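Local coordinates for sensor protein (Vibrio parahaemolyticus, PDB 3I9Y) that probably acts as the histidine kinase of a TMAO-responsive two-component system, this chain being its sensor domain of two stacked four-helix bundles, at residues R10-L15 with E47-H52; S21-L26 with R40-Q45; N78-L83 with Q251-L256; K95-R100 with T234-Q239; N175-A180 with T194-N199. All coordinates share one frame; numbering follows the deposited sequence.

Interaction 1: residues R10-L15 with E47-H52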
# COMPACT_ATOMS: atom_id res chain seq x y z
N ARG A 10 4.92 -6.24 -34.33
CA ARG A 10 6.20 -6.43 -33.64
C ARG A 10 6.30 -5.21 -32.63
O ARG A 10 6.79 -5.40 -31.57
CB ARG A 10 7.31 -6.33 -34.67
CG ARG A 10 7.46 -7.59 -35.54
CD ARG A 10 8.61 -7.36 -36.70
NE ARG A 10 9.89 -7.34 -35.95
CZ ARG A 10 10.60 -6.25 -35.67
NH1 ARG A 10 10.18 -5.02 -36.11
NH2 ARG A 10 11.74 -6.39 -34.92
N GLN A 11 6.01 -3.98 -33.09
CA GLN A 11 6.04 -2.82 -32.24
C GLN A 11 5.00 -2.99 -31.05
O GLN A 11 5.32 -2.69 -29.90
CB GLN A 11 5.80 -1.63 -33.04
CG GLN A 11 7.15 -1.29 -33.76
CD GLN A 11 6.94 -0.17 -34.81
OE1 GLN A 11 6.33 -0.44 -35.95
NE2 GLN A 11 7.40 1.05 -34.51
N VAL A 12 3.80 -3.46 -31.33
CA VAL A 12 2.84 -3.67 -30.25
C VAL A 12 3.46 -4.67 -29.22
O VAL A 12 3.33 -4.52 -27.93
CB VAL A 12 1.47 -4.30 -30.79
CG1 VAL A 12 0.54 -4.71 -29.63
CG2 VAL A 12 0.79 -3.19 -31.63
N SER A 13 4.05 -5.75 -29.74
CA SER A 13 4.56 -6.81 -28.83
C SER A 13 5.77 -6.23 -27.97
O SER A 13 5.94 -6.50 -26.76
CB SER A 13 5.10 -8.00 -29.67
OG SER A 13 5.82 -8.83 -28.77
N GLU A 14 6.62 -5.43 -28.59
CA GLU A 14 7.69 -4.93 -27.81
C GLU A 14 7.26 -3.81 -26.85
O GLU A 14 7.82 -3.78 -25.71
CB GLU A 14 8.82 -4.50 -28.71
CG GLU A 14 10.23 -4.62 -27.90
CD GLU A 14 10.51 -3.21 -27.55
OE1 GLU A 14 9.65 -2.54 -28.30
OE2 GLU A 14 11.44 -2.81 -26.60
N LEU A 15 6.27 -2.96 -27.24
CA LEU A 15 5.79 -1.91 -26.33
C LEU A 15 5.03 -2.68 -25.10
O LEU A 15 5.15 -2.30 -23.99
CB LEU A 15 4.86 -0.89 -26.99
CG LEU A 15 5.77 0.06 -27.61
CD1 LEU A 15 4.90 0.78 -28.68
CD2 LEU A 15 6.32 1.09 -26.64
N GLU A 47 0.70 5.37 -25.11
CA GLU A 47 0.31 6.23 -26.20
C GLU A 47 0.94 5.70 -27.53
O GLU A 47 0.31 5.67 -28.64
CB GLU A 47 0.79 7.63 -25.83
CG GLU A 47 0.38 8.71 -26.70
CD GLU A 47 -0.30 10.07 -25.90
OE1 GLU A 47 0.42 11.12 -25.76
OE2 GLU A 47 -1.52 10.04 -25.42
N SER A 48 2.22 5.31 -27.45
CA SER A 48 2.79 4.74 -28.64
C SER A 48 2.10 3.38 -28.91
O SER A 48 1.96 3.03 -30.06
CB SER A 48 4.28 4.36 -28.50
OG SER A 48 4.98 5.43 -28.04
N LEU A 49 1.87 2.56 -27.89
CA LEU A 49 1.30 1.27 -28.16
C LEU A 49 -0.08 1.52 -28.91
O LEU A 49 -0.46 0.76 -29.86
CB LEU A 49 1.05 0.52 -26.88
CG LEU A 49 0.47 -0.81 -27.30
CD1 LEU A 49 1.08 -2.07 -26.78
CD2 LEU A 49 -0.77 -0.72 -26.68
N LEU A 50 -0.81 2.63 -28.50
CA LEU A 50 -2.17 2.84 -29.00
C LEU A 50 -2.04 3.31 -30.51
O LEU A 50 -2.89 2.94 -31.29
CB LEU A 50 -2.92 3.91 -28.18
CG LEU A 50 -3.26 3.26 -26.83
CD1 LEU A 50 -3.97 4.34 -26.01
CD2 LEU A 50 -4.02 2.11 -26.95
N THR A 51 -1.02 4.13 -30.88
CA THR A 51 -0.94 4.44 -32.27
C THR A 51 -0.60 3.22 -33.13
O THR A 51 -1.01 3.11 -34.28
CB THR A 51 0.02 5.58 -32.61
OG1 THR A 51 1.31 5.02 -32.79
CG2 THR A 51 0.12 6.64 -31.45
N HIS A 52 0.11 2.24 -32.63
CA HIS A 52 0.36 1.13 -33.53
C HIS A 52 -0.90 0.24 -33.60
O HIS A 52 -1.18 -0.43 -34.63
CB HIS A 52 1.58 0.27 -33.03
CG HIS A 52 2.87 0.99 -33.18
ND1 HIS A 52 3.61 1.42 -32.10
CD2 HIS A 52 3.48 1.53 -34.28
CE1 HIS A 52 4.61 2.20 -32.50
NE2 HIS A 52 4.56 2.29 -33.81
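Gln11 lays its CB over one face of the His52 imidazole, 3.9 Å from the ring centroid and almost on the ring normal (9° off), a CH-pi contact in which the aliphatic start of the glutamine packs on the flat face that the opposed helix presents to it. Leu15 comes to the same ring differently: its CD1 lies at the edge, near the plane. That methyl also rests on Ser48 CB at 3.6 Å, a small side chain that lets the leucine come in close to helix 32-58. Deeper in, Leu49 has CG anti to its backbone N (chi1 -179°), which carries CD1 across to Val12 CG1 at 3.9 Å and to Leu15 CB at 4.0 Å. Val12 spreads its branches, CG2 meeting His52 CB at 3.8 Å. Behind the ring, Thr51 OG1 sits over the opposite face, and Val12 also touches Asn261 and Val264 of helix 232-267. With axes 9.1 Å apart at 156°, this is the antiparallel packing of neighbouring helices in a four-helix bundle.

Interaction 2: residues S21-L26 with R40-Q45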
# COMPACT_ATOMS: atom_id res chain seq x y z
N SER A 21 7.42 -3.87 -17.79
CA SER A 21 8.48 -3.36 -16.91
C SER A 21 8.12 -1.99 -16.30
O SER A 21 8.39 -1.86 -15.11
CB SER A 21 9.85 -3.12 -17.61
OG SER A 21 10.07 -4.50 -17.93
N SER A 22 7.62 -0.99 -17.07
CA SER A 22 7.22 0.24 -16.45
C SER A 22 6.17 -0.00 -15.34
O SER A 22 6.18 0.75 -14.36
CB SER A 22 6.65 1.26 -17.46
OG SER A 22 7.70 1.46 -18.38
N VAL A 23 5.31 -0.99 -15.41
CA VAL A 23 4.36 -1.23 -14.36
C VAL A 23 5.19 -1.70 -13.03
O VAL A 23 4.77 -1.34 -11.86
CB VAL A 23 3.32 -2.32 -14.73
CG1 VAL A 23 2.68 -2.90 -13.49
CG2 VAL A 23 2.09 -1.70 -15.55
N GLN A 24 6.25 -2.54 -13.21
CA GLN A 24 7.01 -2.94 -12.06
C GLN A 24 7.76 -1.74 -11.54
O GLN A 24 7.80 -1.63 -10.33
CB GLN A 24 7.99 -4.12 -12.29
CG GLN A 24 7.32 -5.15 -13.05
CD GLN A 24 8.30 -6.32 -13.44
OE1 GLN A 24 7.94 -7.51 -13.23
NE2 GLN A 24 9.53 -6.00 -14.02
N MET A 25 8.24 -0.83 -12.42
CA MET A 25 8.88 0.33 -11.94
C MET A 25 7.88 1.16 -11.04
O MET A 25 8.22 1.73 -9.93
CB MET A 25 9.34 1.22 -13.03
CG MET A 25 10.60 0.81 -13.72
SD MET A 25 12.11 0.35 -12.63
CE MET A 25 12.25 1.88 -11.69
N LEU A 26 6.68 1.30 -11.55
CA LEU A 26 5.69 2.05 -10.88
C LEU A 26 5.40 1.40 -9.59
O LEU A 26 5.30 2.09 -8.57
CB LEU A 26 4.35 2.16 -11.65
CG LEU A 26 3.17 2.79 -10.92
CD1 LEU A 26 3.31 4.42 -10.95
CD2 LEU A 26 1.78 2.53 -11.90
N ARG A 40 4.83 8.78 -15.89
CA ARG A 40 5.03 9.60 -17.12
C ARG A 40 5.65 8.54 -18.12
O ARG A 40 5.23 8.44 -19.31
CB ARG A 40 6.08 10.66 -16.95
CG ARG A 40 6.45 11.44 -18.26
CD ARG A 40 7.68 12.49 -18.03
NE ARG A 40 8.95 11.74 -17.83
CZ ARG A 40 9.46 11.03 -18.82
NH1 ARG A 40 8.77 11.00 -19.98
NH2 ARG A 40 10.61 10.39 -18.72
N VAL A 41 6.64 7.75 -17.69
CA VAL A 41 7.05 6.91 -18.73
C VAL A 41 5.95 5.84 -19.31
O VAL A 41 5.93 5.57 -20.52
CB VAL A 41 8.41 6.29 -18.58
CG1 VAL A 41 9.47 7.32 -18.06
CG2 VAL A 41 8.41 5.10 -18.09
N LEU A 42 5.14 5.30 -18.45
CA LEU A 42 4.23 4.31 -18.73
C LEU A 42 3.15 4.93 -19.66
O LEU A 42 2.74 4.34 -20.62
CB LEU A 42 3.67 3.83 -17.45
CG LEU A 42 2.60 2.82 -17.44
CD1 LEU A 42 3.12 1.50 -17.92
CD2 LEU A 42 2.51 2.53 -15.89
N PHE A 43 2.77 6.17 -19.43
CA PHE A 43 1.80 6.82 -20.29
C PHE A 43 2.41 7.08 -21.66
O PHE A 43 1.71 6.93 -22.64
CB PHE A 43 1.47 8.11 -19.74
CG PHE A 43 0.54 8.94 -20.60
CD1 PHE A 43 -0.86 8.69 -20.55
CD2 PHE A 43 1.04 9.98 -21.39
CE1 PHE A 43 -1.86 9.50 -21.29
CE2 PHE A 43 0.11 10.81 -22.18
CZ PHE A 43 -1.36 10.56 -22.11
N GLU A 44 3.71 7.44 -21.77
CA GLU A 44 4.21 7.66 -23.11
C GLU A 44 4.19 6.30 -23.95
O GLU A 44 3.93 6.29 -25.15
CB GLU A 44 5.65 7.98 -23.11
CG GLU A 44 5.85 9.41 -23.09
CD GLU A 44 7.39 9.71 -23.29
OE1 GLU A 44 8.10 9.87 -22.23
OE2 GLU A 44 7.94 9.71 -24.49
N GLN A 45 4.56 5.23 -23.29
CA GLN A 45 4.65 3.93 -23.90
C GLN A 45 3.19 3.43 -24.23
O GLN A 45 2.96 2.79 -25.27
CB GLN A 45 5.37 2.92 -23.00
CG GLN A 45 6.91 3.33 -22.70
CD GLN A 45 7.48 2.32 -21.63
OE1 GLN A 45 6.75 1.71 -20.81
NE2 GLN A 45 8.75 2.06 -21.71
O HOH W 1 9.86 0.29 -19.66
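Ser22 faces helix 32-58 with a side chain short enough for its CA to come within 5.5 Å of Leu42 CA. Its CB rests against Leu42 CD1 at 3.6 Å, and from there OG, anti to the carbonyl carbon (chi1 -59°), points to the amide of Gln45. The hydroxyl gives its proton to Gln45 OE1 in a short bond, 2.6 Å from Ser22 OG, approaching at a C=O...donor angle of 116° and tilted 35° from the carbonyl plane. A water donates to Ser22 OG at 2.8 Å and accepts from Gln45 NE2 at 2.9 Å, closing a small ring through both ends of the amide, which should fix its rotation. Arg18 O, one turn earlier, is a second acceptor near the same hydroxyl, which has a single proton to give; the water's proton serves its acceptor side. The two helices run antiparallel, axes 9.3 Å apart, as adjacent members of a four-helix bundle. Leu42 fills the apolar half of their seam with its branched end: CD1 also reaches Val23 CG2, while CD2 meets Leu26 CD2 at 4.1 Å, these two leucines crossing at about a right angle. Val41 borders the polar half, its CG2 3.7 Å from Ser22 OG. Val23 and Leu26 also touch helix 63-114, Val23 on Leu80 and both on Leu83.

Interaction 3: residues N78-L83 with Q251-L256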
# COMPACT_ATOMS: atom_id res chain seq x y z
N ASN A 78 -8.12 0.31 -18.66
CA ASN A 78 -8.73 0.36 -17.32
C ASN A 78 -7.85 -0.25 -16.23
O ASN A 78 -7.90 0.21 -15.12
CB ASN A 78 -10.06 -0.37 -17.31
CG ASN A 78 -11.11 0.45 -18.22
OD1 ASN A 78 -11.03 1.68 -18.31
ND2 ASN A 78 -12.03 -0.26 -18.89
N ASN A 79 -7.10 -1.31 -16.55
CA ASN A 79 -6.25 -1.99 -15.62
C ASN A 79 -5.09 -1.04 -15.25
O ASN A 79 -4.81 -0.86 -14.06
CB ASN A 79 -5.68 -3.23 -16.25
CG ASN A 79 -4.56 -3.81 -15.43
OD1 ASN A 79 -3.39 -3.54 -15.67
ND2 ASN A 79 -4.93 -4.60 -14.42
N LEU A 80 -4.50 -0.37 -16.20
CA LEU A 80 -3.46 0.54 -15.92
C LEU A 80 -3.99 1.81 -15.16
O LEU A 80 -3.20 2.32 -14.27
CB LEU A 80 -2.64 1.06 -17.14
CG LEU A 80 -1.96 -0.17 -17.89
CD1 LEU A 80 -1.34 0.34 -19.32
CD2 LEU A 80 -0.71 -0.66 -17.24
N ALA A 81 -5.22 2.30 -15.40
CA ALA A 81 -5.64 3.54 -14.74
C ALA A 81 -5.91 3.01 -13.32
O ALA A 81 -5.61 3.75 -12.47
CB ALA A 81 -7.14 4.03 -15.20
N GLU A 82 -6.44 1.82 -13.09
CA GLU A 82 -6.73 1.45 -11.76
C GLU A 82 -5.42 1.26 -10.88
O GLU A 82 -5.39 1.69 -9.70
CB GLU A 82 -7.57 0.21 -11.69
CG GLU A 82 -7.89 -0.18 -10.33
CD GLU A 82 -8.97 -1.29 -10.29
OE1 GLU A 82 -9.62 -1.61 -11.35
OE2 GLU A 82 -9.20 -1.82 -9.18
N LEU A 83 -4.38 0.69 -11.46
CA LEU A 83 -3.13 0.48 -10.78
C LEU A 83 -2.62 1.92 -10.52
O LEU A 83 -2.02 2.18 -9.54
CB LEU A 83 -2.16 -0.16 -11.79
CG LEU A 83 -0.96 -0.77 -11.14
CD1 LEU A 83 -1.44 -2.00 -10.33
CD2 LEU A 83 0.17 -1.23 -12.24
N GLN A 251 -1.05 -8.97 -11.71
CA GLN A 251 -1.18 -10.30 -12.28
C GLN A 251 -2.13 -10.15 -13.51
O GLN A 251 -1.83 -10.64 -14.61
CB GLN A 251 -1.85 -11.24 -11.24
CG GLN A 251 -2.17 -12.65 -11.81
CD GLN A 251 -0.83 -13.24 -12.47
OE1 GLN A 251 0.31 -13.11 -11.83
NE2 GLN A 251 -0.96 -13.87 -13.77
N LYS A 252 -3.20 -9.40 -13.35
CA LYS A 252 -4.18 -9.18 -14.41
C LYS A 252 -3.50 -8.41 -15.54
O LYS A 252 -3.71 -8.68 -16.68
CB LYS A 252 -5.37 -8.48 -13.84
CG LYS A 252 -6.58 -8.68 -14.55
CD LYS A 252 -7.32 -10.01 -14.02
CE LYS A 252 -8.55 -10.46 -15.03
NZ LYS A 252 -10.08 -10.54 -14.38
N THR A 253 -2.58 -7.53 -15.27
CA THR A 253 -1.89 -6.83 -16.34
C THR A 253 -1.16 -7.85 -17.27
O THR A 253 -1.15 -7.64 -18.54
CB THR A 253 -0.73 -5.96 -15.84
OG1 THR A 253 -1.21 -5.07 -14.79
CG2 THR A 253 -0.18 -5.06 -16.98
N LEU A 254 -0.51 -8.86 -16.69
CA LEU A 254 0.29 -9.84 -17.54
C LEU A 254 -0.77 -10.60 -18.36
O LEU A 254 -0.54 -10.79 -19.53
CB LEU A 254 0.98 -10.99 -16.71
CG LEU A 254 1.83 -10.38 -15.64
CD1 LEU A 254 2.47 -11.49 -14.57
CD2 LEU A 254 2.90 -9.54 -16.38
N GLU A 255 -1.83 -11.09 -17.75
CA GLU A 255 -2.82 -11.81 -18.55
C GLU A 255 -3.49 -10.94 -19.60
O GLU A 255 -3.92 -11.44 -20.67
CB GLU A 255 -3.99 -12.27 -17.70
CG GLU A 255 -3.38 -13.15 -16.59
CD GLU A 255 -4.47 -13.34 -15.40
OE1 GLU A 255 -5.57 -12.70 -15.50
OE2 GLU A 255 -4.24 -14.12 -14.44
N LEU A 256 -3.71 -9.63 -19.31
CA LEU A 256 -4.39 -8.81 -20.29
C LEU A 256 -3.46 -8.54 -21.48
O LEU A 256 -3.99 -8.41 -22.64
CB LEU A 256 -4.92 -7.49 -19.69
CG LEU A 256 -6.10 -7.67 -18.70
CD1 LEU A 256 -6.40 -6.33 -17.92
CD2 LEU A 256 -7.36 -8.15 -19.41
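Thr253 OG1 and Asn79 OD1 lie 2.8 Å apart, the polar centre of this contact. The hydroxyl has a second possible acceptor, Leu249 O, one turn back in its own helix, so which of the two takes its proton is not settled. Leu249 O also accepts from Asn79 ND2, and the asparagine amide therefore has a partner for its nitrogen as well as a hydroxyl beside its oxygen. That makes a side chain with both a donor and an acceptor apt for this buried position. Asn79 reaches the site with CG anti to its backbone N (chi1 167°), and its side chain crosses that of Thr253 at about a right angle. The threonine hydroxyl stands beside the backbone N (chi1 -53°), facing both the asparagine and the carbonyl one turn earlier.

Apolar atoms close round the pair. Leu256 CD1 packs on Asn79 CB at 3.6 Å, and Lys252 CB lies 3.9 Å from Asn79 ND2; beyond its CB the lysine leads away from helix 63-114. Leu80 CD2 makes a looser approach to Thr253 CG2, at 4.4 Å. This is antiparallel packing in one of the stacked four-helix bundles, with axes 10.1 Å apart and 78-83 in a predicted coiled coil. It joins helix 63-114 to helix 232-267, while helix 5-27 packs against both: Ile19 and Val23 touch Leu80, and Ile20 touches Leu254.

Interaction 4: residues K95-R100 with T234-Q239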
# COMPACT_ATOMS: atom_id res chain seq x y z
N LYS A 95 2.54 6.92 4.41
CA LYS A 95 2.73 8.19 5.08
C LYS A 95 1.85 8.43 6.25
O LYS A 95 2.33 8.90 7.28
CB LYS A 95 2.40 9.31 4.08
CG LYS A 95 2.59 10.63 4.59
CD LYS A 95 4.11 10.46 4.73
CE LYS A 95 4.58 10.28 6.38
NZ LYS A 95 6.16 10.41 6.77
N GLU A 96 0.56 8.17 6.13
CA GLU A 96 -0.34 8.37 7.18
C GLU A 96 0.22 7.43 8.35
O GLU A 96 0.18 7.83 9.56
CB GLU A 96 -1.81 8.00 6.91
CG GLU A 96 -2.75 9.05 5.90
CD GLU A 96 -3.39 10.30 6.68
OE1 GLU A 96 -3.02 10.38 7.95
OE2 GLU A 96 -4.27 11.15 6.12
N ILE A 97 0.51 6.14 8.04
CA ILE A 97 1.00 5.24 9.03
C ILE A 97 2.35 5.70 9.68
O ILE A 97 2.44 5.65 10.86
CB ILE A 97 1.13 3.82 8.42
CG1 ILE A 97 -0.29 3.27 8.13
CG2 ILE A 97 1.82 2.93 9.43
CD1 ILE A 97 -0.27 2.24 6.90
N ASP A 98 3.40 6.08 8.92
CA ASP A 98 4.61 6.46 9.55
C ASP A 98 4.47 7.73 10.42
O ASP A 98 5.06 7.76 11.46
CB ASP A 98 5.77 6.68 8.57
CG ASP A 98 6.15 5.29 7.85
OD1 ASP A 98 5.61 4.20 8.26
OD2 ASP A 98 6.98 5.26 6.94
N THR A 99 3.68 8.68 9.99
CA THR A 99 3.49 9.85 10.81
C THR A 99 2.84 9.42 12.15
O THR A 99 3.22 9.83 13.21
CB THR A 99 2.52 10.86 10.07
OG1 THR A 99 3.32 11.16 8.87
CG2 THR A 99 2.52 12.29 10.82
N ARG A 100 1.85 8.60 12.07
CA ARG A 100 1.19 8.22 13.30
C ARG A 100 2.10 7.36 14.28
O ARG A 100 2.01 7.52 15.51
CB ARG A 100 -0.09 7.42 12.90
CG ARG A 100 -1.34 8.33 12.66
CD ARG A 100 -2.06 7.93 11.29
NE ARG A 100 -3.19 8.80 10.75
CZ ARG A 100 -4.22 8.96 11.52
NH1 ARG A 100 -4.22 8.40 12.69
NH2 ARG A 100 -5.28 9.57 11.14
N THR A 234 -6.46 0.72 11.93
CA THR A 234 -7.39 0.47 10.85
C THR A 234 -6.69 0.99 9.62
O THR A 234 -7.02 0.50 8.58
CB THR A 234 -8.71 1.19 10.96
OG1 THR A 234 -8.40 2.56 10.88
CG2 THR A 234 -9.30 1.09 12.40
N ILE A 235 -5.64 1.84 9.66
CA ILE A 235 -4.95 2.29 8.38
C ILE A 235 -4.04 1.13 7.93
O ILE A 235 -3.90 0.82 6.71
CB ILE A 235 -4.16 3.58 8.59
CG1 ILE A 235 -5.17 4.68 9.12
CG2 ILE A 235 -3.62 3.98 7.20
CD1 ILE A 235 -4.40 6.01 9.55
N LEU A 236 -3.52 0.36 8.91
CA LEU A 236 -2.68 -0.82 8.56
C LEU A 236 -3.56 -1.85 7.83
O LEU A 236 -3.04 -2.55 6.86
CB LEU A 236 -2.01 -1.52 9.78
CG LEU A 236 -0.85 -0.60 10.24
CD1 LEU A 236 -0.45 -1.21 11.71
CD2 LEU A 236 0.43 -0.77 9.38
N LEU A 237 -4.84 -1.97 8.25
CA LEU A 237 -5.70 -2.93 7.50
C LEU A 237 -6.01 -2.40 6.08
O LEU A 237 -6.09 -3.23 5.14
CB LEU A 237 -7.08 -3.27 8.23
CG LEU A 237 -6.66 -3.75 9.70
CD1 LEU A 237 -7.73 -3.67 10.77
CD2 LEU A 237 -6.23 -5.30 9.55
N GLN A 238 -6.21 -1.05 5.92
CA GLN A 238 -6.48 -0.59 4.61
C GLN A 238 -5.20 -0.82 3.75
O GLN A 238 -5.36 -1.07 2.62
CB GLN A 238 -6.79 0.93 4.67
CG GLN A 238 -8.22 1.07 5.28
CD GLN A 238 -8.34 2.54 5.94
OE1 GLN A 238 -7.36 3.26 6.05
NE2 GLN A 238 -9.45 2.87 6.40
N GLN A 239 -3.99 -0.62 4.29
CA GLN A 239 -2.79 -0.74 3.51
C GLN A 239 -2.77 -2.28 3.17
O GLN A 239 -2.38 -2.63 2.05
CB GLN A 239 -1.54 -0.45 4.35
CG GLN A 239 -0.30 -0.87 3.74
CD GLN A 239 0.88 -0.35 4.58
OE1 GLN A 239 1.27 -1.01 5.65
NE2 GLN A 239 1.51 0.71 4.13
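Ile97 and Ile235 are the apolar heart of an antiparallel helix pair, 63-114 against 232-267, the two long helices of a sensor domain built as stacked four-helix bundles; the axes approach to 9.8 Å at 151°. The two branched isoleucines lie alongside each other, pointing opposite ways, which brings Ile97 CG1 to 3.5 Å from Ile235 CG2. Ile97 sends its other branch elsewhere: CG2, anti to the backbone N, meets Leu236 CD2 at 4.0 Å. With three carbons beyond CB, an isoleucine here can serve several neighbours at once.

A second kind of contact sets apolar atoms against polar groups. Ile97 CD1 lies 3.6 Å from Gln239 NE2, and the extended glutamine crosses the isoleucine obliquely, offering its amide and its CB as packing surface. Glu96 adds a looser touch, its CB 4.2 Å from Ile235 CD1.

The salt bridge between Glu96 and Arg100, one turn apart, lies within helix 63-114, whereas Asp98 pairs with Arg181 outside it. Arg100 NE donates to Glu96 OE1 at 3.2 Å, nearly straight at 174°. The acceptor lies close to the guanidinium plane, while the arginine meets the carboxylate on its anti side. This bond probably helps to fix how the guanidinium is turned, and a flat group with an apolar face suits the border of the seam: Ile235 CD1 sits over one face, offset toward the rim, 3.3 Å from Arg100 NE.

Interaction 5: residues N175-A180 with T194-N199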
# COMPACT_ATOMS: atom_id res chain seq x y z
N ASN A 175 6.88 -1.70 21.16
CA ASN A 175 7.37 -2.81 20.33
C ASN A 175 6.16 -3.32 19.51
O ASN A 175 6.38 -3.69 18.34
CB ASN A 175 7.91 -4.06 21.24
CG ASN A 175 9.30 -3.74 21.92
OD1 ASN A 175 10.03 -2.81 21.50
ND2 ASN A 175 9.65 -4.49 22.95
N GLN A 176 4.96 -3.40 20.09
CA GLN A 176 3.74 -3.87 19.34
C GLN A 176 3.48 -2.97 18.10
O GLN A 176 3.26 -3.47 17.02
CB GLN A 176 2.40 -3.79 20.20
CG GLN A 176 2.52 -4.89 21.32
CD GLN A 176 1.36 -4.74 22.25
OE1 GLN A 176 0.98 -3.64 22.71
NE2 GLN A 176 0.71 -5.84 22.45
N ILE A 177 3.51 -1.64 18.30
CA ILE A 177 3.26 -0.73 17.19
C ILE A 177 4.42 -0.92 16.16
O ILE A 177 4.07 -1.05 15.01
CB ILE A 177 3.30 0.68 17.70
CG1 ILE A 177 1.98 0.86 18.49
CG2 ILE A 177 3.05 1.62 16.47
CD1 ILE A 177 1.97 2.45 19.04
N GLU A 178 5.75 -0.97 16.53
CA GLU A 178 6.82 -1.17 15.53
C GLU A 178 6.59 -2.51 14.83
O GLU A 178 6.80 -2.62 13.59
CB GLU A 178 8.28 -1.26 16.25
CG GLU A 178 8.50 0.13 16.91
CD GLU A 178 8.99 1.22 15.97
OE1 GLU A 178 9.09 0.94 14.76
OE2 GLU A 178 9.28 2.33 16.48
N GLU A 179 6.11 -3.57 15.55
CA GLU A 179 6.00 -4.85 14.86
C GLU A 179 4.78 -4.79 13.83
O GLU A 179 4.85 -5.32 12.70
CB GLU A 179 5.61 -5.92 15.89
CG GLU A 179 5.31 -7.12 15.08
CD GLU A 179 5.15 -8.37 15.86
OE1 GLU A 179 4.56 -8.28 16.96
OE2 GLU A 179 5.54 -9.53 15.33
N ALA A 180 3.62 -4.25 14.31
CA ALA A 180 2.44 -4.15 13.54
C ALA A 180 2.68 -3.47 12.15
O ALA A 180 2.20 -4.04 11.19
CB ALA A 180 1.28 -3.41 14.25
N THR A 194 -5.75 -5.96 18.98
CA THR A 194 -6.62 -6.07 20.20
C THR A 194 -5.61 -6.28 21.40
O THR A 194 -5.81 -5.80 22.51
CB THR A 194 -7.69 -7.26 20.15
OG1 THR A 194 -7.00 -8.48 20.46
CG2 THR A 194 -8.29 -7.45 18.89
N ALA A 195 -4.49 -6.90 21.11
CA ALA A 195 -3.48 -6.99 22.14
C ALA A 195 -2.97 -5.54 22.62
O ALA A 195 -2.78 -5.27 23.82
CB ALA A 195 -2.35 -7.79 21.63
N PHE A 196 -2.87 -4.57 21.75
CA PHE A 196 -2.29 -3.28 22.12
C PHE A 196 -3.39 -2.66 22.83
O PHE A 196 -3.19 -1.91 23.82
CB PHE A 196 -2.04 -2.42 20.80
CG PHE A 196 -1.69 -0.97 21.05
CD1 PHE A 196 -0.32 -0.57 21.03
CD2 PHE A 196 -2.65 -0.04 21.26
CE1 PHE A 196 0.03 0.76 21.23
CE2 PHE A 196 -2.32 1.32 21.46
CZ PHE A 196 -0.99 1.74 21.46
N GLU A 197 -4.64 -2.91 22.37
CA GLU A 197 -5.74 -2.23 23.11
C GLU A 197 -5.89 -2.77 24.61
O GLU A 197 -6.25 -2.02 25.52
CB GLU A 197 -7.07 -2.51 22.45
CG GLU A 197 -8.21 -1.90 23.26
CD GLU A 197 -9.59 -2.02 22.50
OE1 GLU A 197 -9.92 -3.07 21.84
OE2 GLU A 197 -10.34 -1.00 22.52
N ASN A 198 -5.69 -4.05 24.80
CA ASN A 198 -5.85 -4.67 26.18
C ASN A 198 -4.67 -4.05 27.05
O ASN A 198 -4.90 -3.55 28.15
CB ASN A 198 -5.68 -6.17 26.09
CG ASN A 198 -6.89 -6.90 25.34
OD1 ASN A 198 -8.10 -6.38 25.29
ND2 ASN A 198 -6.58 -8.14 24.76
N ASN A 199 -3.47 -3.90 26.47
CA ASN A 199 -2.32 -3.30 27.21
C ASN A 199 -2.59 -1.93 27.60
O ASN A 199 -2.24 -1.51 28.69
CB ASN A 199 -1.10 -3.33 26.40
CG ASN A 199 -0.57 -4.61 26.38
OD1 ASN A 199 -1.01 -5.36 27.24
ND2 ASN A 199 0.37 -5.00 25.44
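Gln176 reaches across to helix 186-208 and lays its amide beside the backbone of Phe196, OE1 lying 3.3 Å from Phe196 CA. The chain is extended beyond CG, which gives glutamine the length to span axes 10.4 Å apart. At its end OE1 accepts a hydrogen bond from Asn199 ND2, 3.1 Å away with an N-H...acceptor angle of 153°. The donor stands above the carbonyl plane of Gln176 and away from its lone pairs, and the two amide planes are turned 30° from each other. Asn199 ND2 lies just as near Gln176 NE2, two donors that do not bond, so the geometry is far from ideal. Gln176 NE2 lies by Ala195, 3.7 Å from its CB, where a methyl is small enough to admit the amide.

Next to the amides, Ile177 meets the Phe196 ring obliquely, with CG1 and CD1 both 3.4 Å from Phe196 CE1. Phe196 has CG anti to its backbone N (chi1 169°), which carries the ring to the isoleucine. Ile177 in turn touches Val101 and Met104 of helix 63-114, while the Phe196 ring meets that of Phe233 on helix 232-267. Helices 158-180 and 186-208 thus form an antiparallel hairpin packed against both long helices in a helical bundle of the sensor domain.

Overall arrangement
The five contacts are strung along an elongated, all-helical sensor domain. Between centres, interactions 1 and 2 lie 13 Å apart on the hairpin of helices 5-27 and 32-58, interaction 2 within the span that interaction 1 closes. Both close before interaction 3 opens. Interaction 3, 12 Å from interaction 2 between centres, touches it through Val23 and Leu83, tying that hairpin to helices 63-114 and 232-267. These meet again in interaction 4, its centre 25 Å from that of interaction 3. Interaction 5, on helices 158-180 and 186-208, is centred 14 Å from interaction 4 and 50 Å from interaction 1. In sequence, interaction 3 encloses 4, which encloses 5, consistent with the long helices continuing from one bundle into the other.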